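Protein kinase domain-containing protein (Chaetomium thermophilum, PDB 6Z3U) is the CDK7-type kinase of a CAK complex and probably transfers phosphate from ATP to serine and threonine residues, including those of the RNA polymerase II tail. Local coordinates at residues 340-345 with 357-362; 196-200 with 394-398; 264-268 with 320-324. All blocks are in the same frame, centred on the assembly; numbering follows the deposited sequence.

Contact 1: 340-345 with 357-362; sequences WGKDAY and VDLLWR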
loop_
_atom_site.group_PDB
_atom_site.type_symbol
_atom_site.label_atom_id
_atom_site.label_comp_id
_atom_site.label_asym_id
_atom_site.label_seq_id
_atom_site.Cartn_x
_atom_site.Cartn_y
_atom_site.Cartn_z
ATOM N N TRP B 340 -17.763 -15.381 29.104
ATOM C CA TRP B 340 -18.091 -14.408 30.136
ATOM C C TRP B 340 -18.827 -13.214 29.540
ATOM O O TRP B 340 -18.474 -12.719 28.465
ATOM C CB TRP B 340 -16.819 -13.927 30.834
ATOM C CG TRP B 340 -15.974 -15.026 31.391
ATOM C CD1 TRP B 340 -14.786 -15.477 30.894
ATOM C CD2 TRP B 340 -16.246 -15.814 32.556
ATOM N NE1 TRP B 340 -14.300 -16.495 31.677
ATOM C CE2 TRP B 340 -15.179 -16.722 32.704
ATOM C CE3 TRP B 340 -17.287 -15.839 33.488
ATOM C CZ2 TRP B 340 -15.125 -17.647 33.745
ATOM C CZ3 TRP B 340 -17.231 -16.757 34.522
ATOM C CH2 TRP B 340 -16.157 -17.649 34.641
ATOM N N GLY B 341 -19.851 -12.740 30.256
ATOM C CA GLY B 341 -20.604 -11.578 29.837
ATOM C C GLY B 341 -20.015 -10.282 30.371
ATOM O O GLY B 341 -19.003 -10.264 31.070
ATOM N N LYS B 342 -20.689 -9.176 30.037
ATOM C CA LYS B 342 -20.208 -7.860 30.454
ATOM C C LYS B 342 -20.001 -7.792 31.958
ATOM O O LYS B 342 -19.000 -7.243 32.431
ATOM C CB LYS B 342 -21.175 -6.765 30.001
ATOM C CG LYS B 342 -21.343 -6.665 28.495
ATOM C CD LYS B 342 -22.355 -5.590 28.106
ATOM C CE LYS B 342 -22.793 -5.742 26.650
ATOM N NZ LYS B 342 -23.864 -4.782 26.248
ATOM N N ASP B 343 -20.943 -8.332 32.732
ATOM C CA ASP B 343 -20.840 -8.230 34.184
ATOM C C ASP B 343 -19.545 -8.853 34.687
ATOM O O ASP B 343 -18.898 -8.314 35.594
ATOM C CB ASP B 343 -22.050 -8.896 34.837
ATOM C CG ASP B 343 -23.352 -8.214 34.470
ATOM O OD1 ASP B 343 -23.312 -7.278 33.641
ATOM O OD2 ASP B 343 -24.408 -8.610 35.009
ATOM N N ALA B 344 -19.136 -9.977 34.097
ATOM C CA ALA B 344 -17.952 -10.671 34.585
ATOM C C ALA B 344 -16.703 -9.815 34.447
ATOM O O ALA B 344 -15.763 -9.958 35.236
ATOM C CB ALA B 344 -17.773 -11.988 33.834
ATOM N N TYR B 345 -16.674 -8.913 33.465
ATOM C CA TYR B 345 -15.516 -8.052 33.276
ATOM C C TYR B 345 -15.489 -6.883 34.248
ATOM O O TYR B 345 -14.428 -6.279 34.441
ATOM C CB TYR B 345 -15.486 -7.510 31.845
ATOM C CG TYR B 345 -15.178 -8.551 30.794
ATOM C CD1 TYR B 345 -16.137 -9.474 30.402
ATOM C CD2 TYR B 345 -13.931 -8.604 30.187
ATOM C CE1 TYR B 345 -15.859 -10.426 29.440
ATOM C CE2 TYR B 345 -13.646 -9.551 29.223
ATOM C CZ TYR B 345 -14.614 -10.458 28.853
ATOM O OH TYR B 345 -14.334 -11.404 27.898
ATOM N N VAL B 357 -16.459 -0.906 30.164
ATOM C CA VAL B 357 -16.383 -2.359 30.074
ATOM C C VAL B 357 -17.309 -2.873 28.981
ATOM O O VAL B 357 -17.070 -3.941 28.406
ATOM C CB VAL B 357 -16.701 -2.990 31.442
ATOM C CG1 VAL B 357 -16.906 -4.492 31.306
ATOM C CG2 VAL B 357 -15.582 -2.683 32.427
ATOM N N ASP B 358 -18.367 -2.126 28.663
ATOM C CA ASP B 358 -19.202 -2.487 27.522
ATOM C C ASP B 358 -18.381 -2.469 26.241
ATOM O O ASP B 358 -18.433 -3.408 25.440
ATOM C CB ASP B 358 -20.389 -1.529 27.423
ATOM C CG ASP B 358 -21.351 -1.896 26.310
ATOM O OD1 ASP B 358 -22.032 -2.933 26.432
ATOM O OD2 ASP B 358 -21.436 -1.145 25.316
ATOM N N LEU B 359 -17.602 -1.406 26.038
ATOM C CA LEU B 359 -16.747 -1.318 24.859
ATOM C C LEU B 359 -15.693 -2.420 24.863
ATOM O O LEU B 359 -15.474 -3.089 23.847
ATOM C CB LEU B 359 -16.086 0.059 24.801
ATOM C CG LEU B 359 -15.187 0.349 23.600
ATOM C CD1 LEU B 359 -15.986 0.253 22.323
ATOM C CD2 LEU B 359 -14.537 1.718 23.730
ATOM N N LEU B 360 -15.021 -2.615 26.000
ATOM C CA LEU B 360 -14.000 -3.655 26.092
ATOM C C LEU B 360 -14.566 -5.010 25.690
ATOM O O LEU B 360 -13.954 -5.751 24.912
ATOM C CB LEU B 360 -13.444 -3.715 27.515
ATOM C CG LEU B 360 -12.003 -4.188 27.744
ATOM C CD1 LEU B 360 -11.920 -4.976 29.053
ATOM C CD2 LEU B 360 -11.448 -5.012 26.599
ATOM N N TRP B 361 -15.752 -5.340 26.200
ATOM C CA TRP B 361 -16.347 -6.645 25.932
ATOM C C TRP B 361 -16.703 -6.815 24.462
ATOM O O TRP B 361 -16.604 -7.925 23.927
ATOM C CB TRP B 361 -17.584 -6.824 26.809
ATOM C CG TRP B 361 -18.346 -8.076 26.561
ATOM C CD1 TRP B 361 -18.047 -9.325 27.023
ATOM C CD2 TRP B 361 -19.552 -8.206 25.804
ATOM N NE1 TRP B 361 -18.993 -10.226 26.595
ATOM C CE2 TRP B 361 -19.928 -9.562 25.847
ATOM C CE3 TRP B 361 -20.347 -7.308 25.089
ATOM C CZ2 TRP B 361 -21.062 -10.041 25.201
ATOM C CZ3 TRP B 361 -21.475 -7.783 24.453
ATOM C CH2 TRP B 361 -21.820 -9.137 24.511
ATOM N N ARG B 362 -17.120 -5.739 23.792
ATOM C CA ARG B 362 -17.461 -5.853 22.378
ATOM C C ARG B 362 -16.223 -6.054 21.515
ATOM O O ARG B 362 -16.307 -6.690 20.458
ATOM C CB ARG B 362 -18.235 -4.622 21.912
ATOM C CG ARG B 362 -19.591 -4.454 22.579
ATOM C CD ARG B 362 -20.469 -3.465 21.827
ATOM N NE ARG B 362 -21.611 -3.022 22.626
ATOM C CZ ARG B 362 -22.736 -3.712 22.781
ATOM N NH1 ARG B 362 -22.885 -4.894 22.196
ATOM N NH2 ARG B 362 -23.717 -3.222 23.528
#

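Contact 2: 196-200 with 394-398; sequences DIKAW and DLPKK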
loop_
_atom_site.group_PDB
_atom_site.type_symbol
_atom_site.label_atom_id
_atom_site.label_comp_id
_atom_site.label_asym_id
_atom_site.label_seq_id
_atom_site.Cartn_x
_atom_site.Cartn_y
_atom_site.Cartn_z
ATOM N N ASP B 196 -7.554 9.524 31.435
ATOM C CA ASP B 196 -6.401 9.439 30.545
ATOM C C ASP B 196 -6.501 8.224 29.631
ATOM O O ASP B 196 -6.153 8.299 28.448
ATOM C CB ASP B 196 -5.116 9.396 31.365
ATOM C CG ASP B 196 -4.950 10.621 32.236
ATOM O OD1 ASP B 196 -5.235 11.732 31.743
ATOM O OD2 ASP B 196 -4.550 10.476 33.411
ATOM N N ILE B 197 -6.966 7.094 30.166
ATOM C CA ILE B 197 -7.190 5.923 29.326
ATOM C C ILE B 197 -8.155 6.268 28.200
ATOM O O ILE B 197 -7.937 5.901 27.038
ATOM C CB ILE B 197 -7.702 4.748 30.180
ATOM C CG1 ILE B 197 -6.653 4.370 31.230
ATOM C CG2 ILE B 197 -8.047 3.552 29.296
ATOM C CD1 ILE B 197 -7.094 3.270 32.176
ATOM N N LYS B 198 -9.239 6.975 28.526
ATOM C CA LYS B 198 -10.219 7.346 27.511
ATOM C C LYS B 198 -9.600 8.247 26.448
ATOM O O LYS B 198 -9.958 8.164 25.268
ATOM C CB LYS B 198 -11.417 8.034 28.168
ATOM C CG LYS B 198 -12.531 8.392 27.197
ATOM C CD LYS B 198 -13.723 9.043 27.892
ATOM C CE LYS B 198 -14.484 8.055 28.761
ATOM N NZ LYS B 198 -15.712 8.660 29.351
ATOM N N ALA B 199 -8.674 9.122 26.847
ATOM C CA ALA B 199 -8.030 9.996 25.873
ATOM C C ALA B 199 -7.113 9.207 24.947
ATOM O O ALA B 199 -7.121 9.415 23.729
ATOM C CB ALA B 199 -7.250 11.096 26.589
ATOM N N TRP B 200 -6.313 8.298 25.509
ATOM C CA TRP B 200 -5.431 7.474 24.687
ATOM C C TRP B 200 -6.235 6.568 23.765
ATOM O O TRP B 200 -5.984 6.507 22.556
ATOM C CB TRP B 200 -4.509 6.648 25.582
ATOM C CG TRP B 200 -3.423 7.443 26.243
ATOM C CD1 TRP B 200 -2.776 8.532 25.733
ATOM C CD2 TRP B 200 -2.865 7.219 27.543
ATOM N NE1 TRP B 200 -1.844 8.992 26.631
ATOM C CE2 TRP B 200 -1.881 8.204 27.752
ATOM C CE3 TRP B 200 -3.103 6.278 28.551
ATOM C CZ2 TRP B 200 -1.131 8.274 28.924
ATOM C CZ3 TRP B 200 -2.358 6.352 29.715
ATOM C CH2 TRP B 200 -1.384 7.342 29.891
ATOM N N ASP B 394 -2.521 17.764 28.957
ATOM C CA ASP B 394 -2.499 17.395 30.365
ATOM C C ASP B 394 -2.204 15.919 30.590
ATOM O O ASP B 394 -2.244 15.464 31.738
ATOM C CB ASP B 394 -3.838 17.750 31.024
ATOM C CG ASP B 394 -4.046 19.247 31.155
ATOM O OD1 ASP B 394 -3.329 20.013 30.476
ATOM O OD2 ASP B 394 -4.928 19.657 31.941
ATOM N N LEU B 395 -1.911 15.160 29.536
ATOM C CA LEU B 395 -1.659 13.740 29.699
ATOM C C LEU B 395 -0.329 13.518 30.414
ATOM O O LEU B 395 0.567 14.364 30.359
ATOM C CB LEU B 395 -1.646 13.042 28.343
ATOM C CG LEU B 395 -3.008 12.744 27.711
ATOM C CD1 LEU B 395 -2.849 12.258 26.282
ATOM C CD2 LEU B 395 -3.763 11.709 28.531
ATOM N N PRO B 396 -0.170 12.375 31.080
ATOM C CA PRO B 396 1.106 12.091 31.746
ATOM C C PRO B 396 2.261 12.018 30.759
ATOM O O PRO B 396 2.126 11.497 29.649
ATOM C CB PRO B 396 0.859 10.734 32.419
ATOM C CG PRO B 396 -0.615 10.634 32.558
ATOM C CD PRO B 396 -1.196 11.365 31.391
ATOM N N LYS B 397 3.404 12.552 31.177
ATOM C CA LYS B 397 4.642 12.482 30.417
ATOM C C LYS B 397 5.569 11.448 31.051
ATOM O O LYS B 397 5.470 11.141 32.242
ATOM C CB LYS B 397 5.348 13.845 30.382
ATOM C CG LYS B 397 4.930 14.785 29.251
ATOM C CD LYS B 397 3.441 15.113 29.292
ATOM C CE LYS B 397 3.062 16.139 28.227
ATOM N NZ LYS B 397 1.605 16.115 27.895
ATOM N N LYS B 398 6.473 10.905 30.239
ATOM C CA LYS B 398 7.474 9.991 30.771
ATOM C C LYS B 398 8.377 10.742 31.747
ATOM O O LYS B 398 8.587 11.951 31.624
ATOM C CB LYS B 398 8.314 9.385 29.647
ATOM C CG LYS B 398 8.942 10.420 28.731
ATOM C CD LYS B 398 10.137 9.862 27.974
ATOM C CE LYS B 398 10.826 10.953 27.165
ATOM N NZ LYS B 398 11.302 12.080 28.026
#

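Contact 3: 264-268 with 320-324; sequences PELLF and WPGVS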
loop_
_atom_site.group_PDB
_atom_site.type_symbol
_atom_site.label_atom_id
_atom_site.label_comp_id
_atom_site.label_asym_id
_atom_site.label_seq_id
_atom_site.Cartn_x
_atom_site.Cartn_y
_atom_site.Cartn_z
ATOM N N PRO B 264 -8.307 -14.880 18.195
ATOM C CA PRO B 264 -8.425 -16.345 18.101
ATOM C C PRO B 264 -8.471 -16.861 16.673
ATOM O O PRO B 264 -7.922 -17.934 16.392
ATOM C CB PRO B 264 -9.725 -16.641 18.867
ATOM C CG PRO B 264 -10.473 -15.345 18.892
ATOM C CD PRO B 264 -9.431 -14.274 18.929
ATOM N N GLU B 265 -9.122 -16.138 15.758
ATOM C CA GLU B 265 -9.218 -16.628 14.388
ATOM C C GLU B 265 -7.842 -16.746 13.744
ATOM O O GLU B 265 -7.617 -17.642 12.923
ATOM C CB GLU B 265 -10.135 -15.719 13.562
ATOM C CG GLU B 265 -9.652 -14.286 13.362
ATOM C CD GLU B 265 -10.271 -13.304 14.343
ATOM O OE1 GLU B 265 -10.599 -13.711 15.478
ATOM O OE2 GLU B 265 -10.437 -12.121 13.972
ATOM N N LEU B 266 -6.905 -15.870 14.114
ATOM C CA LEU B 266 -5.544 -15.982 13.598
ATOM C C LEU B 266 -4.778 -17.088 14.313
ATOM O O LEU B 266 -3.983 -17.799 13.688
ATOM C CB LEU B 266 -4.815 -14.645 13.738
ATOM C CG LEU B 266 -4.739 -13.780 12.476
ATOM C CD1 LEU B 266 -6.084 -13.694 11.770
ATOM C CD2 LEU B 266 -4.232 -12.386 12.813
ATOM N N LEU B 267 -5.014 -17.257 15.617
ATOM C CA LEU B 267 -4.427 -18.386 16.328
ATOM C C LEU B 267 -4.854 -19.706 15.703
ATOM O O LEU B 267 -4.095 -20.681 15.724
ATOM C CB LEU B 267 -4.831 -18.348 17.805
ATOM C CG LEU B 267 -4.169 -17.280 18.683
ATOM C CD1 LEU B 267 -4.984 -17.038 19.935
ATOM C CD2 LEU B 267 -2.752 -17.685 19.051
ATOM N N PHE B 268 -6.053 -19.751 15.129
ATOM C CA PHE B 268 -6.564 -20.943 14.472
ATOM C C PHE B 268 -6.156 -21.030 13.005
ATOM O O PHE B 268 -6.657 -21.901 12.287
ATOM C CB PHE B 268 -8.088 -20.988 14.599
ATOM C CG PHE B 268 -8.581 -21.062 16.023
ATOM C CD1 PHE B 268 -7.820 -21.670 17.010
ATOM C CD2 PHE B 268 -9.804 -20.515 16.373
ATOM C CE1 PHE B 268 -8.274 -21.738 18.313
ATOM C CE2 PHE B 268 -10.260 -20.581 17.676
ATOM C CZ PHE B 268 -9.493 -21.191 18.645
ATOM N N TRP B 320 -19.681 -19.769 17.550
ATOM C CA TRP B 320 -18.795 -19.430 16.435
ATOM C C TRP B 320 -18.870 -20.544 15.402
ATOM O O TRP B 320 -17.975 -21.391 15.306
ATOM C CB TRP B 320 -17.361 -19.233 16.926
ATOM C CG TRP B 320 -16.411 -18.667 15.914
ATOM C CD1 TRP B 320 -16.641 -18.456 14.583
ATOM C CD2 TRP B 320 -15.065 -18.241 16.159
ATOM N NE1 TRP B 320 -15.522 -17.924 13.988
ATOM C CE2 TRP B 320 -14.540 -17.784 14.934
ATOM C CE3 TRP B 320 -14.253 -18.204 17.297
ATOM C CZ2 TRP B 320 -13.244 -17.292 14.816
ATOM C CZ3 TRP B 320 -12.968 -17.715 17.178
ATOM C CH2 TRP B 320 -12.475 -17.265 15.948
ATOM N N PRO B 321 -19.944 -20.577 14.613
ATOM C CA PRO B 321 -20.111 -21.671 13.648
ATOM C C PRO B 321 -18.910 -21.802 12.724
ATOM O O PRO B 321 -18.401 -20.816 12.187
ATOM C CB PRO B 321 -21.375 -21.267 12.879
ATOM C CG PRO B 321 -22.130 -20.401 13.824
ATOM C CD PRO B 321 -21.089 -19.651 14.606
ATOM N N GLY B 322 -18.460 -23.041 12.540
ATOM C CA GLY B 322 -17.344 -23.341 11.676
ATOM C C GLY B 322 -15.983 -23.132 12.297
ATOM O O GLY B 322 -14.975 -23.330 11.608
ATOM N N VAL B 323 -15.915 -22.739 13.570
ATOM C CA VAL B 323 -14.623 -22.463 14.193
ATOM C C VAL B 323 -13.747 -23.711 14.174
ATOM O O VAL B 323 -12.550 -23.641 13.873
ATOM C CB VAL B 323 -14.824 -21.926 15.624
ATOM C CG1 VAL B 323 -15.499 -22.966 16.505
ATOM C CG2 VAL B 323 -13.492 -21.486 16.222
ATOM N N SER B 324 -14.331 -24.872 14.480
ATOM C CA SER B 324 -13.574 -26.118 14.510
ATOM C C SER B 324 -13.065 -26.537 13.135
ATOM O O SER B 324 -12.328 -27.524 13.042
ATOM C CB SER B 324 -14.437 -27.238 15.094
ATOM O OG SER B 324 -15.586 -27.460 14.295
#

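Contact 1: 340-345 with 357-362
The indole of W361 takes K342 over one face and Y345 at its edge, serving both halves of this helix-to-helix contact. The tight half is mainly aromatic and apolar. W361 turns its five-membered ring edge toward the face of Y345 in an offset edge-to-face pair, with ring planes 72° apart and CD1 lying 3.4 Å from Y345 CE1. V357 fills in beside it: CG1, set anti to the backbone N (chi1 168°), meets Y345 CB at 3.4 Å, while L360 CD1 lies farther off, 4.3 Å from Y345 CD2. A bent hydrogen bond from W361 NE1 to W340 O (3.2 Å), directed at a lone pair in the carbonyl plane, helps to set the rotation of the indole.

The more exposed half combines a CH-pi contact with a salt-bridge network. K342, extended beyond CG, crosses W361 at about a right angle, its CG making the CH-pi contact 4.0 Å from the centroid of the six-membered ring. Its NZ forms a salt bridge with D358 OD1 at 2.6 Å. Within the helix, R362 NE makes a second with OD2 from above the carboxylate plane; H380 hydrogen-bonds the same oxygen, so three groups share the carboxylate.

Behind this layer, helix 353-363 rests L359 and L360 on F286 of helix 276-291, L359 also touches W382 and W383 of helix 381-384, and V357 continues onto M346 and F349 of helix 342-349.

Contact 2: 196-200 with 394-398
L395 reaches back over the indole of W200 and past the carboxylate of D196, tying the end of the modelled chain to helix 194-213. The aromatic component is a CH-pi contact: L395 CD2 lies over one face of W200, 4.2 Å from the centroid of the five-membered ring and 28° off its normal. The sister methyl CD1 comes closest to the ring nitrogen, 3.4 Å from W200 NE1, so both branches lie on the same side of the indole plane, CD2 over the five-membered ring and CD1 displaced toward NE1. L395 CG stands anti to the carbonyl carbon (chi1 -78°), which sends both methyls toward the helix.

Plain apolar touches extend the patch in two directions. L395 CD2 also meets A199 CB at 4.0 Å, one residue before W200, and the ring of P396 approaches the benzene half, with CD 4.0 Å from W200 CZ2.

Polar groups border this patch without bonding across it. The D196 carboxylate is flanked by hydrocarbon, with OD1 3.5 Å from L395 CD2 and CG 3.9 Å from P396 CD, but its oxygens are satisfied elsewhere, by T390 OG1 and by the backbone N of G193. On the tail itself, K397 NZ hydrogen-bonds L395 O at 3.2 Å.

Y192 meets W200 edge to face and also touches P396. The arrangement belongs to the C-lobe of the protein kinase fold, whose long helix before the HRD catalytic loop is here packed against the C-terminal tail.

Contact 3: 264-268 with 320-324
The short helix 264-267 faces a type II beta turn from W320 to V323, and the backbones come closest at E265 and V323, whose CA atoms are 8.0 Å apart. Side chains bridge that gap, chiefly the indole of W320. With CG anti to the backbone N (chi1 -170°), W320 drives the rim of its benzene ring at the first turn of the helix: CZ3 meets P264 CB at 3.8 Å, and CH2 lies 3.5 Å from the backbone N of E265, both partners sitting at the ring edge near its plane. The side chain of E265 crosses the indole at about a right angle, CB being 3.7 Å from W320 CH2, and its carboxylate stands nearly perpendicular to the ring.

F268, where the chain leaves the helix, adds a second ring. Its CE2 approaches W320 CZ3 at 4.0 Å, the two rings inclined at 46°. The same CE2 touches V323 CG2 at 3.7 Å, and this methyl also lies over a face of W320, so F268, W320 and V323 form a three-way hydrophobic cluster.

P264 and E265 belong to the PPE sequence, the CDK version of the kinase APE motif, and E265 makes the salt bridge with R371 expected of that glutamate. W320 NE1 hydrogen-bonds T38 O of the RING-type domain-containing chain, probably MAT1, and P321 O hydrogen-bonds T38 OG1 there. The chemistry separates two roles: the interface is largely nonpolar, without a hydrogen bond across it, while polar groups at its margin serve elsewhere, E265 within the kinase and W320 NE1 and P321 O toward the partner subunit.

Overall arrangement
The three contacts illustrate how pieces of a kinase C-lobe are brought together across loops of very different length. Contact 2 spans the longest loop, joining helix 194-213 to the C-terminal tail, and both other contacts are nested inside it; contact 3 closes before contact 1 opens. None touches another: contacts 1 and 2 come within about 8 Å at their nearest atoms, contacts 1 and 3 within about 10 Å. Contacts 2 and 3 lie on opposite sides of the chain's centre, their centres about 35 Å apart. All three are away from the predicted ATP site and proton acceptor D220. Helix 276-291 borders all three, through F286 for contacts 1 and 2 and V277 and W280 for contact 3.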